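Side-chain contacts in TetR family transcriptional repressor LfrR (Mycobacterium smegmatis, PDB 2V57), which represses transcription of the lfrRA operon, which encodes an efflux pump and its regulator, by binding directly to the lfrR-lfrA promoter region: residues Gly10-Thr15 / His50-Glu55; Asp58-Leu63 / Tyr107-Ile112; Ala62-Val67 / Ala120-Gly125. One frame throughout, in Å; residues are numbered along the deposited sequence.

Contact 1. Residues Gly10-Thr15 / His50-Glu55. With SO4 (sulfate ion), chain G.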
loop_
_atom_site.group_PDB
_atom_site.type_symbol
_atom_site.label_atom_id
_atom_site.label_comp_id
_atom_site.label_asym_id
_atom_site.label_seq_id
_atom_site.Cartn_x
_atom_site.Cartn_y
_atom_site.Cartn_z
ATOM N N GLY B 10 -9.000 -0.322 -34.153
ATOM C CA GLY B 10 -9.732 -1.439 -34.722
ATOM C C GLY B 10 -10.510 -2.184 -33.657
ATOM O O GLY B 10 -10.491 -1.808 -32.484
ATOM N N ALA B 11 -11.188 -3.251 -34.067
ATOM C CA ALA B 11 -12.014 -4.030 -33.151
ATOM C C ALA B 11 -11.235 -4.612 -31.971
ATOM O O ALA B 11 -11.696 -4.557 -30.830
ATOM C CB ALA B 11 -12.745 -5.137 -33.906
ATOM N N ARG B 12 -10.060 -5.173 -32.232
ATOM C CA ARG B 12 -9.301 -5.812 -31.161
ATOM C C ARG B 12 -8.761 -4.796 -30.160
ATOM O O ARG B 12 -8.752 -5.048 -28.946
ATOM C CB ARG B 12 -8.165 -6.669 -31.723
ATOM C CG ARG B 12 -8.674 -7.863 -32.487
ATOM C CD ARG B 12 -7.553 -8.784 -32.900
ATOM N NE ARG B 12 -7.957 -9.625 -34.019
ATOM C CZ ARG B 12 -7.456 -10.831 -34.254
ATOM N NH1 ARG B 12 -6.543 -11.337 -33.431
ATOM N NH2 ARG B 12 -7.876 -11.536 -35.300
ATOM N N GLU B 13 -8.308 -3.655 -30.673
ATOM C CA GLU B 13 -7.817 -2.587 -29.814
ATOM C C GLU B 13 -8.937 -2.143 -28.894
ATOM O O GLU B 13 -8.750 -2.004 -27.682
ATOM C CB GLU B 13 -7.337 -1.396 -30.647
ATOM C CG GLU B 13 -6.888 -0.222 -29.794
ATOM C CD GLU B 13 -5.973 0.732 -30.538
ATOM O OE1 GLU B 13 -4.954 1.157 -29.943
ATOM O OE2 GLU B 13 -6.268 1.044 -31.718
ATOM N N ARG B 14 -10.112 -1.917 -29.481
ATOM C CA ARG B 14 -11.271 -1.465 -28.715
ATOM C C ARG B 14 -11.698 -2.491 -27.665
ATOM O O ARG B 14 -11.986 -2.142 -26.526
ATOM C CB ARG B 14 -12.438 -1.109 -29.649
ATOM C CG ARG B 14 -12.484 0.367 -30.019
ATOM C CD ARG B 14 -13.601 0.704 -31.015
ATOM N NE ARG B 14 -13.154 0.603 -32.402
ATOM C CZ ARG B 14 -13.552 -0.341 -33.250
ATOM N NH1 ARG B 14 -14.421 -1.265 -32.861
ATOM N NH2 ARG B 14 -13.090 -0.355 -34.493
ATOM N N THR B 15 -11.721 -3.761 -28.046
ATOM C CA THR B 15 -12.052 -4.825 -27.102
ATOM C C THR B 15 -11.086 -4.887 -25.927
ATOM O O THR B 15 -11.506 -5.037 -24.779
ATOM C CB THR B 15 -12.105 -6.187 -27.815
ATOM O OG1 THR B 15 -13.162 -6.153 -28.773
ATOM C CG2 THR B 15 -12.370 -7.316 -26.828
ATOM N N HIS B 50 -10.928 -14.699 -22.832
ATOM C CA HIS B 50 -9.819 -15.647 -22.763
ATOM C C HIS B 50 -8.895 -15.610 -23.983
ATOM O O HIS B 50 -7.735 -16.021 -23.905
ATOM C CB HIS B 50 -10.321 -17.067 -22.472
ATOM C CG HIS B 50 -10.767 -17.257 -21.059
ATOM N ND1 HIS B 50 -11.990 -17.800 -20.727
ATOM C CD2 HIS B 50 -10.169 -16.937 -19.888
ATOM C CE1 HIS B 50 -12.115 -17.828 -19.413
ATOM N NE2 HIS B 50 -11.026 -17.308 -18.878
ATOM N N ARG B 51 -9.398 -15.094 -25.098
ATOM C CA ARG B 51 -8.544 -14.866 -26.268
ATOM C C ARG B 51 -7.654 -13.645 -26.080
ATOM O O ARG B 51 -6.698 -13.433 -26.837
ATOM C CB ARG B 51 -9.386 -14.688 -27.536
ATOM C CG ARG B 51 -10.071 -15.956 -28.010
ATOM C CD ARG B 51 -10.838 -15.723 -29.305
ATOM N NE ARG B 51 -11.791 -14.623 -29.186
ATOM C CZ ARG B 51 -12.823 -14.437 -30.003
ATOM N NH1 ARG B 51 -13.038 -15.283 -31.004
ATOM N NH2 ARG B 51 -13.643 -13.408 -29.820
ATOM N N TYR B 52 -7.984 -12.822 -25.090
ATOM C CA TYR B 52 -7.149 -11.670 -24.746
ATOM C C TYR B 52 -6.271 -11.955 -23.521
ATOM O O TYR B 52 -5.068 -11.653 -23.510
ATOM C CB TYR B 52 -8.014 -10.431 -24.507
ATOM C CG TYR B 52 -8.612 -9.871 -25.776
ATOM C CD1 TYR B 52 -8.218 -8.633 -26.275
ATOM C CD2 TYR B 52 -9.561 -10.593 -26.486
ATOM C CE1 TYR B 52 -8.773 -8.126 -27.444
ATOM C CE2 TYR B 52 -10.098 -10.104 -27.656
ATOM C CZ TYR B 52 -9.705 -8.875 -28.131
ATOM O OH TYR B 52 -10.270 -8.400 -29.294
ATOM N N TYR B 53 -6.886 -12.534 -22.492
ATOM C CA TYR B 53 -6.180 -12.899 -21.272
ATOM C C TYR B 53 -6.590 -14.322 -20.879
ATOM O O TYR B 53 -7.695 -14.532 -20.394
ATOM C CB TYR B 53 -6.501 -11.887 -20.170
ATOM C CG TYR B 53 -6.277 -10.467 -20.642
ATOM C CD1 TYR B 53 -4.998 -9.938 -20.669
ATOM C CD2 TYR B 53 -7.341 -9.667 -21.096
ATOM C CE1 TYR B 53 -4.757 -8.665 -21.128
ATOM C CE2 TYR B 53 -7.109 -8.363 -21.547
ATOM C CZ TYR B 53 -5.804 -7.874 -21.554
ATOM O OH TYR B 53 -5.506 -6.599 -21.993
ATOM N N PRO B 54 -5.704 -15.313 -21.123
ATOM C CA PRO B 54 -6.076 -16.724 -20.932
ATOM C C PRO B 54 -6.397 -17.052 -19.477
ATOM O O PRO B 54 -7.219 -17.918 -19.214
ATOM C CB PRO B 54 -4.824 -17.494 -21.385
ATOM C CG PRO B 54 -4.099 -16.555 -22.286
ATOM C CD PRO B 54 -4.375 -15.166 -21.739
ATOM N N GLU B 55 -5.731 -16.372 -18.554
ATOM C CA GLU B 55 -5.954 -16.571 -17.132
ATOM C C GLU B 55 -6.108 -15.221 -16.451
ATOM O O GLU B 55 -5.626 -14.198 -16.945
ATOM C CB GLU B 55 -4.803 -17.360 -16.509
ATOM C CG GLU B 55 -4.796 -18.826 -16.943
ATOM C CD GLU B 55 -3.783 -19.667 -16.189
ATOM O OE1 GLU B 55 -4.125 -20.811 -15.815
ATOM O OE2 GLU B 55 -2.646 -19.188 -15.973
HETATM S S SO4 G . -1.821 -6.298 -22.791
HETATM O O1 SO4 G . -0.847 -5.780 -21.848
HETATM O O2 SO4 G . -3.120 -5.676 -22.610
HETATM O O3 SO4 G . -1.389 -6.059 -24.176
HETATM O O4 SO4 G . -1.930 -7.738 -22.544
#
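Tyr52 reaches across from the end of the recognition helix and lays its ring against Thr15 and Arg12, on the first turn of helix 11-27. It gives up by far the most surface here, and its ring and phenol oxygen do the touching. The methyl CG2 of Thr15 sits over one ring face, 3.8 Å from the Tyr52 centroid and 30° off the normal, a CH-pi contact displaced toward the hydroxyl end. The methyl is available because it lies anti to the backbone N of Thr15. That torsion (chi1 -64°) swings OG1 back along its own helix, where it donates to Ala11 O at 3.0 Å. The carbonyl of Ala11 thus takes two bonds from one residue, Thr15 N and Thr15 OG1, arriving on opposite faces of its plane.

The phenol end pushes in between the two residues: Tyr52 OH lies 3.2 Å from Thr15 CB and 3.3 Å from Arg12 CA. Arg12 adds its CG, 3.6 Å from Tyr52 OH, before the extended chain carries its guanidinium away. Arg12 O comes to the ring edge, near the ring plane, 3.4 Å from Tyr52 CE1.

Next door, Tyr53 turns to helices 11-27 and 56-77, and its OH donates to sulfate O2 at 2.6 Å; Arg16 and Arg65 bind the same ion. Across the two segments themselves the join is van der Waals and CH-pi in character, with the threonine hydroxyl spent within its own helix, so shape rather than directed polar bonds fits the end of the helix-turn-helix to the N-terminal helix at the protein surface.

Contact 2. Residues Asp58-Leu63 / Tyr107-Ile112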
loop_
_atom_site.group_PDB
_atom_site.type_symbol
_atom_site.label_atom_id
_atom_site.label_comp_id
_atom_site.label_asym_id
_atom_site.label_seq_id
_atom_site.Cartn_x
_atom_site.Cartn_y
_atom_site.Cartn_z
ATOM N N ASP B 58 -3.111 -13.034 -15.960
ATOM C CA ASP B 58 -2.635 -12.320 -17.158
ATOM C C ASP B 58 -3.327 -10.962 -17.275
ATOM O O ASP B 58 -2.726 -9.981 -17.720
ATOM C CB ASP B 58 -2.912 -13.112 -18.438
ATOM C CG ASP B 58 -2.252 -14.485 -18.444
ATOM O OD1 ASP B 58 -1.062 -14.584 -18.071
ATOM O OD2 ASP B 58 -2.918 -15.464 -18.847
ATOM N N LEU B 59 -4.602 -10.917 -16.889
ATOM C CA LEU B 59 -5.346 -9.661 -16.920
ATOM C C LEU B 59 -4.797 -8.725 -15.851
ATOM O O LEU B 59 -4.629 -7.522 -16.091
ATOM C CB LEU B 59 -6.856 -9.878 -16.749
ATOM C CG LEU B 59 -7.685 -8.603 -16.554
ATOM C CD1 LEU B 59 -7.541 -7.652 -17.735
ATOM C CD2 LEU B 59 -9.143 -8.948 -16.337
ATOM N N LEU B 60 -4.464 -9.288 -14.692
ATOM C CA LEU B 60 -3.964 -8.491 -13.578
ATOM C C LEU B 60 -2.651 -7.793 -13.933
ATOM O O LEU B 60 -2.456 -6.616 -13.618
ATOM C CB LEU B 60 -3.795 -9.375 -12.329
ATOM C CG LEU B 60 -4.911 -9.388 -11.272
ATOM C CD1 LEU B 60 -6.313 -9.230 -11.858
ATOM C CD2 LEU B 60 -4.820 -10.630 -10.355
ATOM N N ARG B 61 -1.746 -8.529 -14.575
ATOM C CA ARG B 61 -0.488 -7.949 -15.020
ATOM C C ARG B 61 -0.700 -6.887 -16.119
ATOM O O ARG B 61 -0.134 -5.778 -16.064
ATOM C CB ARG B 61 0.477 -9.064 -15.438
ATOM C CG ARG B 61 0.755 -10.061 -14.281
ATOM C CD ARG B 61 1.117 -11.453 -14.812
ATOM N NE ARG B 61 1.018 -12.463 -13.759
ATOM C CZ ARG B 61 2.067 -13.107 -13.259
ATOM N NH1 ARG B 61 3.265 -12.855 -13.746
ATOM N NH2 ARG B 61 1.916 -14.006 -12.293
ATOM N N ALA B 62 -1.551 -7.195 -17.094
ATOM C CA ALA B 62 -1.945 -6.194 -18.102
ATOM C C ALA B 62 -2.570 -4.912 -17.512
ATOM O O ALA B 62 -2.269 -3.799 -17.962
ATOM C CB ALA B 62 -2.898 -6.812 -19.124
ATOM N N LEU B 63 -3.433 -5.064 -16.511
ATOM C CA LEU B 63 -4.091 -3.910 -15.902
ATOM C C LEU B 63 -3.030 -3.047 -15.223
ATOM O O LEU B 63 -3.035 -1.816 -15.338
ATOM C CB LEU B 63 -5.120 -4.377 -14.864
ATOM C CG LEU B 63 -5.833 -3.332 -13.991
ATOM C CD1 LEU B 63 -6.745 -2.494 -14.830
ATOM C CD2 LEU B 63 -6.630 -3.999 -12.862
ATOM N N TYR B 107 -0.598 -1.254 -7.018
ATOM C CA TYR B 107 0.667 -0.711 -6.510
ATOM C C TYR B 107 1.720 -1.764 -6.140
ATOM O O TYR B 107 2.856 -1.690 -6.599
ATOM C CB TYR B 107 0.422 0.226 -5.322
ATOM C CG TYR B 107 1.692 0.887 -4.824
ATOM C CD1 TYR B 107 2.283 1.936 -5.532
ATOM C CD2 TYR B 107 2.300 0.463 -3.657
ATOM C CE1 TYR B 107 3.453 2.532 -5.087
ATOM C CE2 TYR B 107 3.465 1.062 -3.198
ATOM C CZ TYR B 107 4.037 2.095 -3.915
ATOM O OH TYR B 107 5.202 2.690 -3.451
ATOM N N TYR B 108 1.330 -2.750 -5.341
ATOM C CA TYR B 108 2.273 -3.725 -4.771
ATOM C C TYR B 108 2.235 -5.041 -5.558
ATOM O O TYR B 108 2.815 -6.044 -5.148
ATOM C CB TYR B 108 1.932 -3.964 -3.283
ATOM C CG TYR B 108 3.059 -4.553 -2.459
ATOM C CD1 TYR B 108 4.268 -3.870 -2.299
ATOM C CD2 TYR B 108 2.916 -5.800 -1.831
ATOM C CE1 TYR B 108 5.320 -4.423 -1.553
ATOM C CE2 TYR B 108 3.954 -6.357 -1.073
ATOM C CZ TYR B 108 5.155 -5.661 -0.939
ATOM O OH TYR B 108 6.191 -6.208 -0.203
ATOM N N GLU B 109 1.543 -5.021 -6.695
ATOM C CA GLU B 109 1.364 -6.222 -7.509
ATOM C C GLU B 109 2.633 -6.956 -7.998
ATOM O O GLU B 109 2.639 -8.187 -8.049
ATOM C CB GLU B 109 0.448 -5.913 -8.697
ATOM C CG GLU B 109 0.186 -7.104 -9.589
ATOM C CD GLU B 109 -1.074 -6.942 -10.421
ATOM O OE1 GLU B 109 -0.954 -6.822 -11.665
ATOM O OE2 GLU B 109 -2.178 -6.930 -9.823
ATOM N N PRO B 110 3.697 -6.220 -8.388
ATOM C CA PRO B 110 4.913 -6.967 -8.733
ATOM C C PRO B 110 5.386 -7.842 -7.573
ATOM O O PRO B 110 5.816 -8.973 -7.796
ATOM C CB PRO B 110 5.944 -5.854 -9.007
ATOM C CG PRO B 110 5.098 -4.681 -9.487
ATOM C CD PRO B 110 3.849 -4.769 -8.634
ATOM N N SER B 111 5.299 -7.328 -6.352
ATOM C CA SER B 111 5.695 -8.102 -5.175
ATOM C C SER B 111 4.698 -9.213 -4.922
ATOM O O SER B 111 5.086 -10.353 -4.731
ATOM C CB SER B 111 5.830 -7.216 -3.932
ATOM O OG SER B 111 6.835 -6.228 -4.102
ATOM N N ILE B 112 3.413 -8.877 -4.946
ATOM C CA ILE B 112 2.366 -9.857 -4.673
ATOM C C ILE B 112 2.455 -11.038 -5.631
ATOM O O ILE B 112 2.285 -12.177 -5.223
ATOM C CB ILE B 112 0.955 -9.222 -4.739
ATOM C CG1 ILE B 112 0.754 -8.241 -3.575
ATOM C CG2 ILE B 112 -0.129 -10.297 -4.688
ATOM C CD1 ILE B 112 0.857 -8.883 -2.206
#
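Glu109 meets Leu60 almost alone in this narrow contact between helix 56-77 and the short helix 109-112. Walking in from Tyr107, the first two residues face the other way, into the dimer: Tyr107 OH is hydrogen-bonded to Glu161 of the second subunit, and Tyr108 OH to Lys164 of that subunit. Tyr108 is also the N-cap of helix 109-112, and its carbonyl receives Ile112 N at 2.9 Å.

Glu109 then turns to its own chain. With CG anti to the backbone N (chi1 -179°) and the chain extended beyond it, the side chain spans the gap, and its buried carboxyl group ends against the backbone of helix 56-77. OE1 of Glu109 stands only 2.5 Å from Leu60 O, a very close approach of two oxygens. OE2 of Glu109 rests on the aliphatic part of the same residue, 3.9 Å from Leu60 CB. The two side chains cross at about a right angle. Arg61 flanks the site, but Arg61 NE stays 6.3 Å from Glu109 OE1 and is hydrogen-bonded instead to Thr57.

Pro110 packs on helix 116-123, while Ser111 and Ile112 look to the second subunit. Here helix 56-77, which links the DNA-binding head to the ligand-binding body in TetR-family repressors, passes a short helix that reaches the dimer interface.

Contact 3. Residues Ala62-Val67 / Ala120-Gly125; sequences ALARHV and AYFDIG. With SO4 (sulfate ion), chain G.
Arg65 and Tyr121 make the broadest overlap between helix 56-77 and helix 116-123, with Ala64 and Phe122 meeting beside them. Ala62, at the start of the first segment, meets the sulfate rather than helix 116-123: its CB is 3.6 Å from sulfate O1.

Ala64 comes next, and its small side chain lets Phe122 approach. The phenylalanine brings its ring edge, CZ lying 3.9 Å from Ala64 CB and CE1 3.5 Å from Ala64 O, with the carbonyl near the ring plane. Val106, Glu109 and Leu118 also pack on Ala64, which is buried.

Arg65 then runs its aliphatic chain across the face of Tyr121, at about a right angle to that side chain. CG of Arg65 sits almost directly over the ring, 3.7 Å from the Tyr121 centroid and 9° off the normal, a CH-pi contact; CB comes nearest Tyr121 CE2 and CD nearest Tyr121 CE1. A bend at chi3 (-66°) then lifts the guanidinium off the ring, the two planes standing 74° apart, and aims it at the sulfate. NH1 of Arg65 donates to sulfate O1 at 2.9 Å, while Arg65 NE adds a weak bond to the same oxygen. Tyr53 and Arg16 also bind this ion, which probably came from the crystallisation liquor. Tyr121 has its own tether, its OH being hydrogen-bonded to Asp69 one turn further along helix 56-77.

The pair of helices belongs to the all-helical TetR-family fold, where the long helix after the helix-turn-helix packs on the C-terminal ligand-binding domain.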
loop_
_atom_site.group_PDB
_atom_site.type_symbol
_atom_site.label_atom_id
_atom_site.label_comp_id
_atom_site.label_asym_id
_atom_site.label_seq_id
_atom_site.Cartn_x
_atom_site.Cartn_y
_atom_site.Cartn_z
ATOM N N ALA B 62 -1.551 -7.195 -17.094
ATOM C CA ALA B 62 -1.945 -6.194 -18.102
ATOM C C ALA B 62 -2.570 -4.912 -17.512
ATOM O O ALA B 62 -2.269 -3.799 -17.962
ATOM C CB ALA B 62 -2.898 -6.812 -19.124
ATOM N N LEU B 63 -3.433 -5.064 -16.511
ATOM C CA LEU B 63 -4.091 -3.910 -15.902
ATOM C C LEU B 63 -3.030 -3.047 -15.223
ATOM O O LEU B 63 -3.035 -1.816 -15.338
ATOM C CB LEU B 63 -5.120 -4.377 -14.864
ATOM C CG LEU B 63 -5.833 -3.332 -13.991
ATOM C CD1 LEU B 63 -6.745 -2.494 -14.830
ATOM C CD2 LEU B 63 -6.630 -3.999 -12.862
ATOM N N ALA B 64 -2.117 -3.709 -14.516
ATOM C CA ALA B 64 -1.050 -3.011 -13.798
ATOM C C ALA B 64 -0.151 -2.242 -14.772
ATOM O O ALA B 64 0.159 -1.064 -14.552
ATOM C CB ALA B 64 -0.243 -4.000 -12.917
ATOM N N ARG B 65 0.279 -2.891 -15.851
ATOM C CA ARG B 65 0.932 -2.164 -16.934
ATOM C C ARG B 65 0.106 -0.928 -17.392
ATOM O O ARG B 65 0.617 0.193 -17.460
ATOM C CB ARG B 65 1.251 -3.095 -18.124
ATOM C CG ARG B 65 2.391 -4.110 -17.875
ATOM C CD ARG B 65 2.838 -4.745 -19.201
ATOM N NE ARG B 65 1.809 -5.588 -19.830
ATOM C CZ ARG B 65 1.566 -6.856 -19.475
ATOM N NH1 ARG B 65 0.651 -7.571 -20.114
ATOM N NH2 ARG B 65 2.246 -7.421 -18.484
ATOM N N HIS B 66 -1.173 -1.133 -17.682
ATOM C CA HIS B 66 -2.027 -0.058 -18.183
ATOM C C HIS B 66 -2.110 1.121 -17.207
ATOM O O HIS B 66 -1.953 2.278 -17.623
ATOM C CB HIS B 66 -3.429 -0.591 -18.528
ATOM C CG HIS B 66 -4.369 0.462 -19.060
ATOM N ND1 HIS B 66 -4.155 1.127 -20.248
ATOM C CD2 HIS B 66 -5.535 0.941 -18.566
ATOM C CE1 HIS B 66 -5.145 1.980 -20.456
ATOM N NE2 HIS B 66 -5.994 1.886 -19.451
ATOM N N VAL B 67 -2.327 0.830 -15.919
ATOM C CA VAL B 67 -2.348 1.870 -14.900
ATOM C C VAL B 67 -1.024 2.613 -14.759
ATOM O O VAL B 67 -1.024 3.837 -14.624
ATOM C CB VAL B 67 -2.824 1.340 -13.518
ATOM C CG1 VAL B 67 -2.751 2.445 -12.469
ATOM C CG2 VAL B 67 -4.260 0.809 -13.633
ATOM N N ALA B 120 10.177 -4.297 -13.286
ATOM C CA ALA B 120 10.990 -3.561 -14.266
ATOM C C ALA B 120 10.126 -2.587 -15.061
ATOM O O ALA B 120 10.539 -1.456 -15.348
ATOM C CB ALA B 120 11.736 -4.535 -15.224
ATOM N N TYR B 121 8.922 -3.021 -15.416
ATOM C CA TYR B 121 7.991 -2.146 -16.124
ATOM C C TYR B 121 7.652 -0.888 -15.316
ATOM O O TYR B 121 7.663 0.222 -15.860
ATOM C CB TYR B 121 6.705 -2.899 -16.461
ATOM C CG TYR B 121 5.873 -2.246 -17.547
ATOM C CD1 TYR B 121 6.078 -2.560 -18.889
ATOM C CD2 TYR B 121 4.879 -1.333 -17.230
ATOM C CE1 TYR B 121 5.306 -1.970 -19.898
ATOM C CE2 TYR B 121 4.112 -0.723 -18.222
ATOM C CZ TYR B 121 4.322 -1.040 -19.544
ATOM O OH TYR B 121 3.541 -0.434 -20.515
ATOM N N PHE B 122 7.348 -1.078 -14.029
ATOM C CA PHE B 122 6.974 -0.004 -13.108
ATOM C C PHE B 122 8.129 0.976 -12.889
ATOM O O PHE B 122 7.911 2.138 -12.564
ATOM C CB PHE B 122 6.597 -0.598 -11.738
ATOM C CG PHE B 122 5.147 -1.007 -11.604
ATOM C CD1 PHE B 122 4.344 -1.223 -12.724
ATOM C CD2 PHE B 122 4.592 -1.201 -10.340
ATOM C CE1 PHE B 122 3.012 -1.599 -12.583
ATOM C CE2 PHE B 122 3.268 -1.583 -10.194
ATOM C CZ PHE B 122 2.477 -1.786 -11.312
ATOM N N ASP B 123 9.358 0.489 -13.019
ATOM C CA ASP B 123 10.533 1.335 -12.833
ATOM C C ASP B 123 10.582 2.492 -13.825
ATOM O O ASP B 123 11.083 3.574 -13.499
ATOM C CB ASP B 123 11.813 0.522 -12.993
ATOM C CG ASP B 123 12.103 -0.342 -11.801
ATOM O OD1 ASP B 123 11.536 -0.083 -10.717
ATOM O OD2 ASP B 123 12.907 -1.286 -11.952
ATOM N N ILE B 124 10.087 2.258 -15.039
ATOM C CA ILE B 124 10.278 3.237 -16.114
ATOM C C ILE B 124 9.404 4.450 -15.868
ATOM O O ILE B 124 8.181 4.332 -15.762
ATOM C CB ILE B 124 10.051 2.625 -17.520
ATOM C CG1 ILE B 124 11.114 1.558 -17.775
ATOM C CG2 ILE B 124 10.100 3.716 -18.599
ATOM C CD1 ILE B 124 11.034 0.920 -19.139
ATOM N N GLY B 125 10.042 5.611 -15.734
ATOM C CA GLY B 125 9.321 6.842 -15.456
ATOM C C GLY B 125 9.157 7.139 -13.969
ATOM O O GLY B 125 8.613 8.178 -13.590
HETATM S S SO4 G . -1.821 -6.298 -22.791
HETATM O O1 SO4 G . -0.847 -5.780 -21.848
HETATM O O2 SO4 G . -3.120 -5.676 -22.610
HETATM O O3 SO4 G . -1.389 -6.059 -24.176
HETATM O O4 SO4 G . -1.930 -7.738 -22.544
#

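In the fold
Contact 1 closes before the other two open; contacts 2 and 3 start from overlapping parts of helix 56-77 and share Ala62 and Leu63. Their centres are about 9 Å apart, whereas contact 1 lies about 18 Å from contact 2 and 19 Å from contact 3. Tyr53 bridges the gap, with its CE1 packed 3.3 Å from Ala62 CB, and the sulfate touches both contact 1 and contact 3. On the far side, helices 109-112 and 116-123 follow each other in the chain and meet through Pro110 and Phe122. Helix 56-77 runs from the DNA-binding head past the body, consistent with the route by which ligand-induced shifts reach the head in TetR-family repressors.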